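Local coordinates for putative O-methyltransferase (PDB 3TFW), which probably transfers a methyl group from S-adenosylmethionine to an oxygen atom of its substrate, at residues 35-40 against 105-110; 28-33 against 81-86; 143-146 against 151-154; 14-19 against 48-53. One frame throughout, in Å; residues are numbered along the deposited sequence.

Contact 1: 35-40 against 105-110; sequences ENNHRA and RENLQL
N36 and N107 meet through their amides, which are nearly coplanar and run past each other in opposite directions. The touching atoms are N36 ND2 and N107 OD1, 2.8 Å apart. The N-H points nearly straight at its acceptor (172°), and N107 OD1 lies in the amide plane of N36. On the acceptor side the alignment is poorer, because the donor comes in almost along the C=O bond of N107, between the lone-pair directions. N36 CB also lies 3.4 Å from N107 OD1, so the oxygen rests against the aliphatic root of the asparagine as well.

The other branch of N107 turns to the next residue of helix 28-39. N107 ND2 is 2.9 Å from N37 OD1, with the two amide planes inclined by 50°. Its N-H points well away from the oxygen, so the bond is weak. G74 O is a second acceptor for N107 ND2, and N37 is held more firmly by D46, which takes the N-H of its ND2. In all three asparagines CG lies beside the backbone N, which sends the amides of N36 and N107 into the gap between the helices. L110 CD2 packs against N36 ND2 at 3.5 Å.

The axes of the segments 35-39 and 105-110 come within 10.9 Å and are nearly antiparallel (164°). With N36 and N107 as the nearest backbone pair, this is a polar, side-chain-bridged pairing of two antiparallel helices within the Rossmann-like methyltransferase fold, joining helix 28-39 to the helix that follows strand 90-95.

Contact 2: 28-33 against 81-86; sequences PVLDRV and MARELP
An arginine reaching across from the C-terminal end of one helix to the start of another defines this contact: R83, in the type I turn A82-L85 at the end of helix 76-82, extends to the first turn of helix 28-39. Its chain is stretched from CG to NE, which carries the guanidinium far enough to meet V29 and L30 although the nearest CA atoms, those of L30 and R83, are 11.4 Å apart.

The two apolar residues approach the flat group differently. V29 meets its edge, near the plane, with CG2 3.6 Å from R83 NH2. The modelled CG1 is too close to the same nitrogen, and the valine's first torsion lies off the staggered positions, so its rotamer is doubtful. L30 crosses the group at a slant: CG is 3.7 Å from R83 NH1, while CD2 sits over one face, displaced toward the rim. The polar partner of the arginine is D27, whose OD2 forms a salt bridge with R83 NH1. D27 OD1 meanwhile accepts from the backbone N of L30, so this aspartate ties the charge to the helix start.

L30 packs further on Y76, I79 and W80 of helix 76-82, and V29 on A111 beyond helix 98-110. M81 and E84 pack on helix 49-62, where E84 also pairs with R60, and L85 reaches I67 of strand 66-70.

Contact 3: 143-146 against 151-154; sequences DADK and HYLR
D145 has chi1 of 56°, which sets CG between its backbone N and carbonyl carbon and swings the carboxylate toward Y152. The tyrosine, with CG beside its own backbone N (chi1 -62°), carries its ring from helix 149-158 toward the segment 143-146. This is the loop after strand 139-142 in a Rossmann-like methyltransferase fold, where a strand, a loop and the next helix follow in order, and the contact bridges the loop back onto that helix.

The two groups cross at about a right angle, with the carboxylate plane 76° from the ring plane. D145 CG lies at the ring's edge and in its plane, so the carboxylate meets the ring at its hydroxyl edge. Beside it, A144 CB approaches the ring obliquely, 4.3 Å from Y152 CE2, in an apolar contact. The remaining surroundings of the ring include A124, L125 and L128 of helix 124-129 and I70 of strand 66-70. Within the loop, K146 folds back to form a salt bridge with D143 and also donates to D169 O.

Y152 OH donates to D145 OD1 at 2.4 Å, shorter than usual and doubtful in its exact length. D145 OD2 stands 3.3 Å from Y152 OH at a poor angle and is instead weakly bonded to N148 ND2.

Contact 4: 14-19 against 48-53; sequences AVDNYL and AANQGQ
D16 leaves helix 8-23 with CB directed at the start of helix 49-62, and its side chain can be traced outward to N50. Its chi1 of -108° is off the staggered positions. CG is 4.2 Å from N50 ND2, and from there the carboxylate divides between two water bridges. OD1 is the nearer oxygen to the amide, 3.5 Å from N50 ND2. Water 1 spans that gap, 2.8 Å from D16 OD1, and accepts from N50 ND2. OD2 lies 4.0 Å from N50 OD1, and water 2 joins these two acceptors, 2.6 Å from D16 OD2 and 2.8 Å from N50 OD1. The waters can donate to these oxygens, but probably not to every acceptor around them at once. The carboxylate and amide planes stand 88° apart, consistent with water, not a direct bond, joining the two groups.

Both side chains have stronger partners elsewhere. D16 OD1 accepts from Q209 NE2 of the second subunit, N50 ND2 donates to A207 O of that subunit, and D16 OD2 also takes the backbone N of T213 in its own chain. Strand 203-211 of the second subunit thus packs against both helices, 8-23 and 49-62. Within the chain A49 touches Y76 and Q53 touches W80 of helix 76-82, and Q53 also packs on A205 of the second subunit.

Contacts 1 and 2 share helix 28-39, lie with centres 12 Å apart on the same side of the chain's centre, and touch through N107 and L110 against V29, R32 and V33. Their chemistry nevertheless differs: direct amide-to-amide bonding in one, apolar packing round a guanidinium in the other. Contact 4 is the buried one, at the dimer interface, and its polar groups meet through water and the second subunit. Contact 3, with its centre nearest that of the chain (10 Å), lies across the chain's centre from contacts 2 and 4 and joins a tyrosine hydroxyl to a carboxylate, at a doubtfully short distance. Contacts 1, 2 and 3 are each only partly buried.

Contact 1: 35-40 against 105-110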
loop_
_atom_site.group_PDB
_atom_site.type_symbol
_atom_site.label_atom_id
_atom_site.label_comp_id
_atom_site.label_asym_id
_atom_site.label_seq_id
_atom_site.Cartn_x
_atom_site.Cartn_y
_atom_site.Cartn_z
ATOM N N GLU A 35 -24.783 2.873 -5.824
ATOM C CA GLU A 35 -26.056 3.425 -6.318
ATOM C C GLU A 35 -26.936 3.890 -5.152
ATOM O O GLU A 35 -27.525 4.979 -5.199
ATOM C CB GLU A 35 -26.801 2.383 -7.169
ATOM C CG GLU A 35 -26.170 2.119 -8.529
ATOM C CD GLU A 35 -26.715 0.871 -9.243
ATOM O OE1 GLU A 35 -27.609 0.173 -8.711
ATOM O OE2 GLU A 35 -26.230 0.585 -10.354
ATOM N N ASN A 36 -27.014 3.058 -4.108
ATOM C CA ASN A 36 -27.765 3.381 -2.889
ATOM C C ASN A 36 -27.249 4.629 -2.185
ATOM O O ASN A 36 -28.037 5.477 -1.740
ATOM C CB ASN A 36 -27.717 2.206 -1.904
ATOM C CG ASN A 36 -28.576 1.037 -2.329
ATOM O OD1 ASN A 36 -29.395 1.141 -3.249
ATOM N ND2 ASN A 36 -28.396 -0.104 -1.650
ATOM N N ASN A 37 -25.923 4.730 -2.059
ATOM C CA ASN A 37 -25.293 5.900 -1.442
ATOM C C ASN A 37 -25.647 7.201 -2.155
ATOM O O ASN A 37 -26.010 8.194 -1.516
ATOM C CB ASN A 37 -23.764 5.722 -1.387
ATOM C CG ASN A 37 -23.341 4.648 -0.402
ATOM O OD1 ASN A 37 -24.176 4.054 0.271
ATOM N ND2 ASN A 37 -22.037 4.405 -0.307
ATOM N N HIS A 38 -25.523 7.184 -3.479
ATOM C CA HIS A 38 -25.830 8.354 -4.302
ATOM C C HIS A 38 -27.307 8.714 -4.212
ATOM O O HIS A 38 -27.653 9.863 -3.991
ATOM C CB HIS A 38 -25.432 8.116 -5.761
ATOM C CG HIS A 38 -23.951 8.082 -5.981
ATOM N ND1 HIS A 38 -23.374 7.464 -7.069
ATOM C CD2 HIS A 38 -22.930 8.574 -5.242
ATOM C CE1 HIS A 38 -22.060 7.587 -6.997
ATOM N NE2 HIS A 38 -21.764 8.252 -5.895
ATOM N N ARG A 39 -28.166 7.710 -4.363
ATOM C CA ARG A 39 -29.611 7.888 -4.220
ATOM C C ARG A 39 -29.985 8.525 -2.873
ATOM O O ARG A 39 -30.837 9.421 -2.813
ATOM C CB ARG A 39 -30.328 6.547 -4.426
ATOM C CG ARG A 39 -31.852 6.609 -4.333
ATOM C CD ARG A 39 -32.483 5.306 -4.811
ATOM N NE ARG A 39 -31.923 4.887 -6.096
ATOM C CZ ARG A 39 -31.183 3.795 -6.289
ATOM N NH1 ARG A 39 -30.922 2.965 -5.285
ATOM N NH2 ARG A 39 -30.710 3.526 -7.503
ATOM N N ALA A 40 -29.325 8.089 -1.795
ATOM C CA ALA A 40 -29.554 8.685 -0.479
ATOM C C ALA A 40 -28.948 10.079 -0.318
ATOM O O ALA A 40 -29.124 10.713 0.719
ATOM C CB ALA A 40 -29.059 7.748 0.635
ATOM N N ARG A 105 -26.656 0.396 7.075
ATOM C CA ARG A 105 -27.328 -0.826 7.575
ATOM C C ARG A 105 -27.928 -1.609 6.407
ATOM O O ARG A 105 -27.772 -2.833 6.301
ATOM C CB ARG A 105 -28.427 -0.493 8.596
ATOM C CG ARG A 105 -27.938 0.065 9.921
ATOM C CD ARG A 105 -29.032 0.092 10.992
ATOM N NE ARG A 105 -30.275 0.734 10.564
ATOM C CZ ARG A 105 -30.626 1.977 10.880
ATOM N NH1 ARG A 105 -29.835 2.722 11.638
ATOM N NH2 ARG A 105 -31.774 2.476 10.435
ATOM N N GLU A 106 -28.585 -0.885 5.511
ATOM C CA GLU A 106 -29.175 -1.490 4.325
ATOM C C GLU A 106 -28.131 -2.112 3.397
ATOM O O GLU A 106 -28.350 -3.195 2.861
ATOM C CB GLU A 106 -30.049 -0.474 3.595
ATOM C CG GLU A 106 -31.302 -0.131 4.392
ATOM C CD GLU A 106 -32.088 1.048 3.843
ATOM O OE1 GLU A 106 -31.656 1.660 2.834
ATOM O OE2 GLU A 106 -33.149 1.368 4.433
ATOM N N ASN A 107 -26.997 -1.434 3.218
ATOM C CA ASN A 107 -25.929 -1.941 2.358
ATOM C C ASN A 107 -25.214 -3.164 2.934
ATOM O O ASN A 107 -24.827 -4.067 2.190
ATOM C CB ASN A 107 -24.908 -0.837 2.052
ATOM C CG ASN A 107 -25.447 0.217 1.111
ATOM O OD1 ASN A 107 -26.369 -0.040 0.331
ATOM N ND2 ASN A 107 -24.875 1.414 1.172
ATOM N N LEU A 108 -25.041 -3.174 4.257
ATOM C CA LEU A 108 -24.455 -4.311 4.962
ATOM C C LEU A 108 -25.309 -5.563 4.764
ATOM O O LEU A 108 -24.781 -6.648 4.531
ATOM C CB LEU A 108 -24.265 -3.999 6.461
ATOM C CG LEU A 108 -23.250 -2.885 6.788
ATOM C CD1 LEU A 108 -23.263 -2.507 8.267
ATOM C CD2 LEU A 108 -21.829 -3.225 6.317
ATOM N N GLN A 109 -26.625 -5.397 4.839
ATOM C CA GLN A 109 -27.550 -6.511 4.687
ATOM C C GLN A 109 -27.536 -7.007 3.246
ATOM O O GLN A 109 -27.421 -8.212 2.999
ATOM C CB GLN A 109 -28.962 -6.089 5.118
ATOM C CG GLN A 109 -29.948 -7.253 5.262
ATOM C CD GLN A 109 -31.401 -6.797 5.324
ATOM O OE1 GLN A 109 -31.742 -5.819 6.002
ATOM N NE2 GLN A 109 -32.267 -7.512 4.617
ATOM N N LEU A 110 -27.629 -6.071 2.305
ATOM C CA LEU A 110 -27.591 -6.365 0.875
ATOM C C LEU A 110 -26.345 -7.172 0.490
ATOM O O LEU A 110 -26.424 -8.131 -0.290
ATOM C CB LEU A 110 -27.673 -5.045 0.084
ATOM C CG LEU A 110 -27.201 -4.927 -1.368
ATOM C CD1 LEU A 110 -27.952 -5.856 -2.310
ATOM C CD2 LEU A 110 -27.350 -3.485 -1.816
#

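Contact 2: 28-33 against 81-86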
loop_
_atom_site.group_PDB
_atom_site.type_symbol
_atom_site.label_atom_id
_atom_site.label_comp_id
_atom_site.label_asym_id
_atom_site.label_seq_id
_atom_site.Cartn_x
_atom_site.Cartn_y
_atom_site.Cartn_z
ATOM N N PRO A 28 -21.746 -6.848 -8.868
ATOM C CA PRO A 28 -23.128 -6.356 -8.864
ATOM C C PRO A 28 -23.545 -5.755 -7.523
ATOM O O PRO A 28 -24.180 -4.708 -7.493
ATOM C CB PRO A 28 -23.960 -7.620 -9.160
ATOM C CG PRO A 28 -23.012 -8.566 -9.801
ATOM C CD PRO A 28 -21.691 -8.295 -9.141
ATOM N N VAL A 29 -23.180 -6.403 -6.423
ATOM C CA VAL A 29 -23.549 -5.882 -5.102
ATOM C C VAL A 29 -22.829 -4.569 -4.758
ATOM O O VAL A 29 -23.460 -3.637 -4.254
ATOM C CB VAL A 29 -23.476 -6.968 -3.972
ATOM C CG1 VAL A 29 -22.422 -7.994 -4.264
ATOM C CG2 VAL A 29 -23.270 -6.349 -2.594
ATOM N N LEU A 30 -21.532 -4.472 -5.067
ATOM C CA LEU A 30 -20.801 -3.227 -4.835
ATOM C C LEU A 30 -21.338 -2.082 -5.686
ATOM O O LEU A 30 -21.425 -0.949 -5.215
ATOM C CB LEU A 30 -19.290 -3.396 -5.056
ATOM C CG LEU A 30 -18.526 -4.230 -4.029
ATOM C CD1 LEU A 30 -17.056 -4.273 -4.401
ATOM C CD2 LEU A 30 -18.711 -3.688 -2.615
ATOM N N ASP A 31 -21.694 -2.384 -6.937
ATOM C CA ASP A 31 -22.342 -1.410 -7.815
ATOM C C ASP A 31 -23.610 -0.877 -7.159
ATOM O O ASP A 31 -23.842 0.325 -7.139
ATOM C CB ASP A 31 -22.703 -2.037 -9.175
ATOM C CG ASP A 31 -21.486 -2.353 -10.045
ATOM O OD1 ASP A 31 -20.417 -1.731 -9.874
ATOM O OD2 ASP A 31 -21.613 -3.228 -10.928
ATOM N N ARG A 32 -24.421 -1.782 -6.619
ATOM C CA ARG A 32 -25.691 -1.421 -5.997
ATOM C C ARG A 32 -25.483 -0.616 -4.712
ATOM O O ARG A 32 -26.223 0.334 -4.443
ATOM C CB ARG A 32 -26.529 -2.668 -5.730
ATOM C CG ARG A 32 -27.988 -2.382 -5.420
ATOM C CD ARG A 32 -28.849 -3.615 -5.641
ATOM N NE ARG A 32 -30.149 -3.473 -4.988
ATOM C CZ ARG A 32 -31.111 -4.388 -5.014
ATOM N NH1 ARG A 32 -30.937 -5.532 -5.669
ATOM N NH2 ARG A 32 -32.252 -4.155 -4.385
ATOM N N VAL A 33 -24.467 -0.986 -3.931
ATOM C CA VAL A 33 -24.113 -0.224 -2.722
ATOM C C VAL A 33 -23.851 1.242 -3.055
ATOM O O VAL A 33 -24.363 2.132 -2.375
ATOM C CB VAL A 33 -22.892 -0.852 -1.984
ATOM C CG1 VAL A 33 -22.311 0.122 -0.962
ATOM C CG2 VAL A 33 -23.300 -2.150 -1.311
HETATM N N MSE A 81 -13.686 -4.676 3.280
HETATM C CA MSE A 81 -12.947 -5.296 4.362
HETATM C C MSE A 81 -13.657 -6.509 4.926
HETATM O O MSE A 81 -13.032 -7.566 5.071
HETATM C CB MSE A 81 -12.598 -4.275 5.455
HETATM C CG MSE A 81 -11.557 -3.273 4.962
HETATM SE SE MSE A 81 -11.035 -2.066 6.389
HETATM C CE MSE A 81 -12.658 -0.955 6.413
ATOM N N ALA A 82 -14.959 -6.379 5.199
ATOM C CA ALA A 82 -15.712 -7.436 5.888
ATOM C C ALA A 82 -15.783 -8.749 5.114
ATOM O O ALA A 82 -15.760 -9.831 5.713
ATOM C CB ALA A 82 -17.118 -6.946 6.262
ATOM N N ARG A 83 -15.835 -8.670 3.785
ATOM C CA ARG A 83 -15.846 -9.893 2.951
ATOM C C ARG A 83 -14.632 -10.791 3.163
ATOM O O ARG A 83 -14.702 -12.003 2.933
ATOM C CB ARG A 83 -15.936 -9.535 1.474
ATOM C CG ARG A 83 -17.317 -9.180 1.026
ATOM C CD ARG A 83 -17.231 -8.438 -0.274
ATOM N NE ARG A 83 -18.541 -8.277 -0.884
ATOM C CZ ARG A 83 -18.725 -7.920 -2.147
ATOM N NH1 ARG A 83 -17.677 -7.705 -2.937
ATOM N NH2 ARG A 83 -19.957 -7.791 -2.625
ATOM N N GLU A 84 -13.528 -10.201 3.619
ATOM C CA GLU A 84 -12.284 -10.938 3.791
ATOM C C GLU A 84 -12.126 -11.556 5.175
ATOM O O GLU A 84 -11.165 -12.268 5.418
ATOM C CB GLU A 84 -11.075 -10.051 3.454
ATOM C CG GLU A 84 -11.115 -9.454 2.056
ATOM C CD GLU A 84 -11.166 -10.503 0.959
ATOM O OE1 GLU A 84 -10.647 -11.615 1.155
ATOM O OE2 GLU A 84 -11.723 -10.202 -0.111
ATOM N N LEU A 85 -13.065 -11.280 6.075
ATOM C CA LEU A 85 -13.035 -11.854 7.414
ATOM C C LEU A 85 -13.387 -13.345 7.402
ATOM O O LEU A 85 -14.210 -13.780 6.593
ATOM C CB LEU A 85 -13.989 -11.095 8.354
ATOM C CG LEU A 85 -13.621 -9.672 8.797
ATOM C CD1 LEU A 85 -14.830 -9.020 9.484
ATOM C CD2 LEU A 85 -12.438 -9.690 9.766
ATOM N N PRO A 86 -12.767 -14.128 8.304
ATOM C CA PRO A 86 -13.201 -15.515 8.526
ATOM C C PRO A 86 -14.615 -15.561 9.114
ATOM O O PRO A 86 -15.162 -14.518 9.495
ATOM C CB PRO A 86 -12.181 -16.039 9.544
ATOM C CG PRO A 86 -11.692 -14.828 10.257
ATOM C CD PRO A 86 -11.662 -13.753 9.200
#

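Contact 3: 143-146 against 151-154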
loop_
_atom_site.group_PDB
_atom_site.type_symbol
_atom_site.label_atom_id
_atom_site.label_comp_id
_atom_site.label_asym_id
_atom_site.label_seq_id
_atom_site.Cartn_x
_atom_site.Cartn_y
_atom_site.Cartn_z
ATOM N N ASP A 143 -10.998 7.116 9.124
ATOM C CA ASP A 143 -11.455 8.094 8.130
ATOM C C ASP A 143 -12.799 8.726 8.506
ATOM O O ASP A 143 -13.813 8.496 7.829
ATOM C CB ASP A 143 -11.563 7.462 6.746
ATOM C CG ASP A 143 -11.916 8.477 5.663
ATOM O OD1 ASP A 143 -11.715 9.706 5.874
ATOM O OD2 ASP A 143 -12.398 8.041 4.595
ATOM N N ALA A 144 -12.803 9.510 9.578
ATOM C CA ALA A 144 -14.001 10.249 9.995
ATOM C C ALA A 144 -13.727 11.755 10.056
ATOM O O ALA A 144 -13.136 12.332 9.125
ATOM C CB ALA A 144 -14.521 9.728 11.348
ATOM N N ASP A 145 -14.166 12.382 11.148
ATOM C CA ASP A 145 -13.933 13.800 11.394
ATOM C C ASP A 145 -12.460 14.063 11.717
ATOM O O ASP A 145 -11.948 13.715 12.792
ATOM C CB ASP A 145 -14.867 14.350 12.492
ATOM C CG ASP A 145 -14.755 13.588 13.806
ATOM O OD1 ASP A 145 -14.856 12.343 13.786
ATOM O OD2 ASP A 145 -14.569 14.235 14.861
ATOM N N LYS A 146 -11.797 14.688 10.755
ATOM C CA LYS A 146 -10.375 14.939 10.816
ATOM C C LYS A 146 -9.904 15.722 12.043
ATOM O O LYS A 146 -8.836 15.400 12.562
ATOM C CB LYS A 146 -9.889 15.591 9.510
ATOM C CG LYS A 146 -10.239 14.778 8.260
ATOM C CD LYS A 146 -9.448 13.471 8.218
ATOM C CE LYS A 146 -10.190 12.377 7.480
ATOM N NZ LYS A 146 -9.510 11.087 7.747
ATOM N N HIS A 151 -7.127 12.047 18.563
ATOM C CA HIS A 151 -7.871 11.272 19.564
ATOM C C HIS A 151 -8.137 9.845 19.096
ATOM O O HIS A 151 -8.042 8.890 19.875
ATOM C CB HIS A 151 -9.200 11.964 19.909
ATOM C CG HIS A 151 -9.033 13.328 20.503
ATOM N ND1 HIS A 151 -8.507 13.533 21.758
ATOM C CD2 HIS A 151 -9.340 14.556 20.018
ATOM C CE1 HIS A 151 -8.487 14.828 22.019
ATOM N NE2 HIS A 151 -8.983 15.472 20.979
ATOM N N TYR A 152 -8.487 9.710 17.819
ATOM C CA TYR A 152 -8.692 8.398 17.223
ATOM C C TYR A 152 -7.414 7.564 17.261
ATOM O O TYR A 152 -7.461 6.372 17.561
ATOM C CB TYR A 152 -9.236 8.525 15.798
ATOM C CG TYR A 152 -10.586 9.200 15.752
ATOM C CD1 TYR A 152 -11.548 8.931 16.725
ATOM C CD2 TYR A 152 -10.890 10.137 14.762
ATOM C CE1 TYR A 152 -12.781 9.563 16.719
ATOM C CE2 TYR A 152 -12.142 10.770 14.737
ATOM C CZ TYR A 152 -13.070 10.472 15.722
ATOM O OH TYR A 152 -14.302 11.072 15.714
ATOM N N LEU A 153 -6.270 8.199 17.007
ATOM C CA LEU A 153 -4.985 7.496 17.075
ATOM C C LEU A 153 -4.676 6.979 18.486
ATOM O O LEU A 153 -4.171 5.863 18.655
ATOM C CB LEU A 153 -3.836 8.381 16.561
ATOM C CG LEU A 153 -2.452 7.716 16.379
ATOM C CD1 LEU A 153 -2.507 6.387 15.592
ATOM C CD2 LEU A 153 -1.492 8.680 15.693
ATOM N N ARG A 154 -4.974 7.798 19.494
ATOM C CA ARG A 154 -4.771 7.393 20.888
ATOM C C ARG A 154 -5.583 6.139 21.228
ATOM O O ARG A 154 -5.041 5.180 21.780
ATOM C CB ARG A 154 -5.098 8.545 21.846
ATOM C CG ARG A 154 -5.014 8.154 23.324
ATOM C CD ARG A 154 -5.253 9.350 24.247
ATOM N NE ARG A 154 -6.650 9.764 24.259
ATOM C CZ ARG A 154 -7.100 10.841 23.628
ATOM N NH1 ARG A 154 -6.257 11.613 22.952
ATOM N NH2 ARG A 154 -8.382 11.153 23.672
#

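Contact 4: 14-19 against 48-53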
loop_
_atom_site.group_PDB
_atom_site.type_symbol
_atom_site.label_atom_id
_atom_site.label_comp_id
_atom_site.label_asym_id
_atom_site.label_seq_id
_atom_site.Cartn_x
_atom_site.Cartn_y
_atom_site.Cartn_z
ATOM N N ALA A 14 -8.218 8.132 -16.725
ATOM C CA ALA A 14 -7.953 7.160 -17.792
ATOM C C ALA A 14 -7.128 5.972 -17.301
ATOM O O ALA A 14 -7.478 4.816 -17.558
ATOM C CB ALA A 14 -7.256 7.836 -18.984
ATOM N N VAL A 15 -6.037 6.267 -16.595
ATOM C CA VAL A 15 -5.155 5.227 -16.062
ATOM C C VAL A 15 -5.900 4.347 -15.057
ATOM O O VAL A 15 -5.829 3.118 -15.142
ATOM C CB VAL A 15 -3.857 5.820 -15.452
ATOM C CG1 VAL A 15 -3.022 4.727 -14.796
ATOM C CG2 VAL A 15 -3.038 6.513 -16.534
ATOM N N ASP A 16 -6.627 4.979 -14.131
ATOM C CA ASP A 16 -7.475 4.237 -13.179
ATOM C C ASP A 16 -8.464 3.322 -13.901
ATOM O O ASP A 16 -8.584 2.147 -13.558
ATOM C CB ASP A 16 -8.207 5.183 -12.212
ATOM C CG ASP A 16 -7.659 5.126 -10.775
ATOM O OD1 ASP A 16 -6.512 4.665 -10.543
ATOM O OD2 ASP A 16 -8.390 5.559 -9.861
ATOM N N ASN A 17 -9.152 3.854 -14.915
ATOM C CA ASN A 17 -10.103 3.062 -15.700
ATOM C C ASN A 17 -9.469 1.823 -16.314
ATOM O O ASN A 17 -10.027 0.734 -16.220
ATOM C CB ASN A 17 -10.770 3.902 -16.800
ATOM C CG ASN A 17 -11.629 5.026 -16.246
ATOM O OD1 ASN A 17 -12.135 4.952 -15.124
ATOM N ND2 ASN A 17 -11.799 6.082 -17.043
ATOM N N TYR A 18 -8.305 1.996 -16.942
ATOM C CA TYR A 18 -7.543 0.872 -17.480
ATOM C C TYR A 18 -7.178 -0.141 -16.393
ATOM O O TYR A 18 -7.474 -1.327 -16.519
ATOM C CB TYR A 18 -6.274 1.361 -18.183
ATOM C CG TYR A 18 -5.372 0.239 -18.660
ATOM C CD1 TYR A 18 -5.751 -0.587 -19.716
ATOM C CD2 TYR A 18 -4.135 0.005 -18.052
ATOM C CE1 TYR A 18 -4.927 -1.620 -20.156
ATOM C CE2 TYR A 18 -3.305 -1.018 -18.487
ATOM C CZ TYR A 18 -3.704 -1.823 -19.538
ATOM O OH TYR A 18 -2.885 -2.838 -19.970
ATOM N N LEU A 19 -6.534 0.339 -15.333
ATOM C CA LEU A 19 -6.039 -0.539 -14.273
ATOM C C LEU A 19 -7.167 -1.324 -13.607
ATOM O O LEU A 19 -7.062 -2.542 -13.426
ATOM C CB LEU A 19 -5.238 0.260 -13.237
ATOM C CG LEU A 19 -3.880 0.784 -13.706
ATOM C CD1 LEU A 19 -3.271 1.709 -12.684
ATOM C CD2 LEU A 19 -2.935 -0.372 -14.025
ATOM N N ALA A 48 -12.233 4.605 -4.235
ATOM C CA ALA A 48 -12.248 4.009 -5.569
ATOM C C ALA A 48 -12.079 2.493 -5.445
ATOM O O ALA A 48 -11.562 2.013 -4.435
ATOM C CB ALA A 48 -11.136 4.616 -6.425
ATOM N N ALA A 49 -12.499 1.734 -6.461
ATOM C CA ALA A 49 -12.468 0.270 -6.385
ATOM C C ALA A 49 -11.073 -0.297 -6.120
ATOM O O ALA A 49 -10.937 -1.302 -5.438
ATOM C CB ALA A 49 -13.063 -0.361 -7.649
ATOM N N ASN A 50 -10.043 0.343 -6.670
ATOM C CA ASN A 50 -8.672 -0.141 -6.459
ATOM C C ASN A 50 -8.210 0.081 -5.021
ATOM O O ASN A 50 -7.422 -0.707 -4.489
ATOM C CB ASN A 50 -7.682 0.455 -7.477
ATOM C CG ASN A 50 -7.605 1.974 -7.414
ATOM O OD1 ASN A 50 -8.581 2.646 -7.095
ATOM N ND2 ASN A 50 -6.440 2.523 -7.741
ATOM N N GLN A 51 -8.700 1.154 -4.405
ATOM C CA GLN A 51 -8.412 1.419 -2.991
ATOM C C GLN A 51 -9.140 0.406 -2.105
ATOM O O GLN A 51 -8.564 -0.113 -1.156
ATOM C CB GLN A 51 -8.774 2.848 -2.603
ATOM C CG GLN A 51 -8.049 3.911 -3.446
ATOM C CD GLN A 51 -8.548 5.326 -3.175
ATOM O OE1 GLN A 51 -9.702 5.532 -2.793
ATOM N NE2 GLN A 51 -7.672 6.311 -3.380
ATOM N N GLY A 52 -10.400 0.117 -2.425
ATOM C CA GLY A 52 -11.142 -0.943 -1.728
ATOM C C GLY A 52 -10.433 -2.290 -1.780
ATOM O O GLY A 52 -10.299 -2.977 -0.761
ATOM N N GLN A 53 -9.977 -2.678 -2.969
ATOM C CA GLN A 53 -9.280 -3.949 -3.132
ATOM C C GLN A 53 -7.984 -3.966 -2.318
ATOM O O GLN A 53 -7.609 -4.996 -1.758
ATOM C CB GLN A 53 -9.020 -4.237 -4.629
ATOM C CG GLN A 53 -8.417 -5.598 -4.934
ATOM C CD GLN A 53 -9.266 -6.755 -4.487
ATOM O OE1 GLN A 53 -9.192 -7.206 -3.333
ATOM N NE2 GLN A 53 -10.048 -7.285 -5.412
HETATM O O HOH W 1 -4.864 4.978 -8.242
HETATM O O HOH W 2 -7.803 5.323 -7.291
#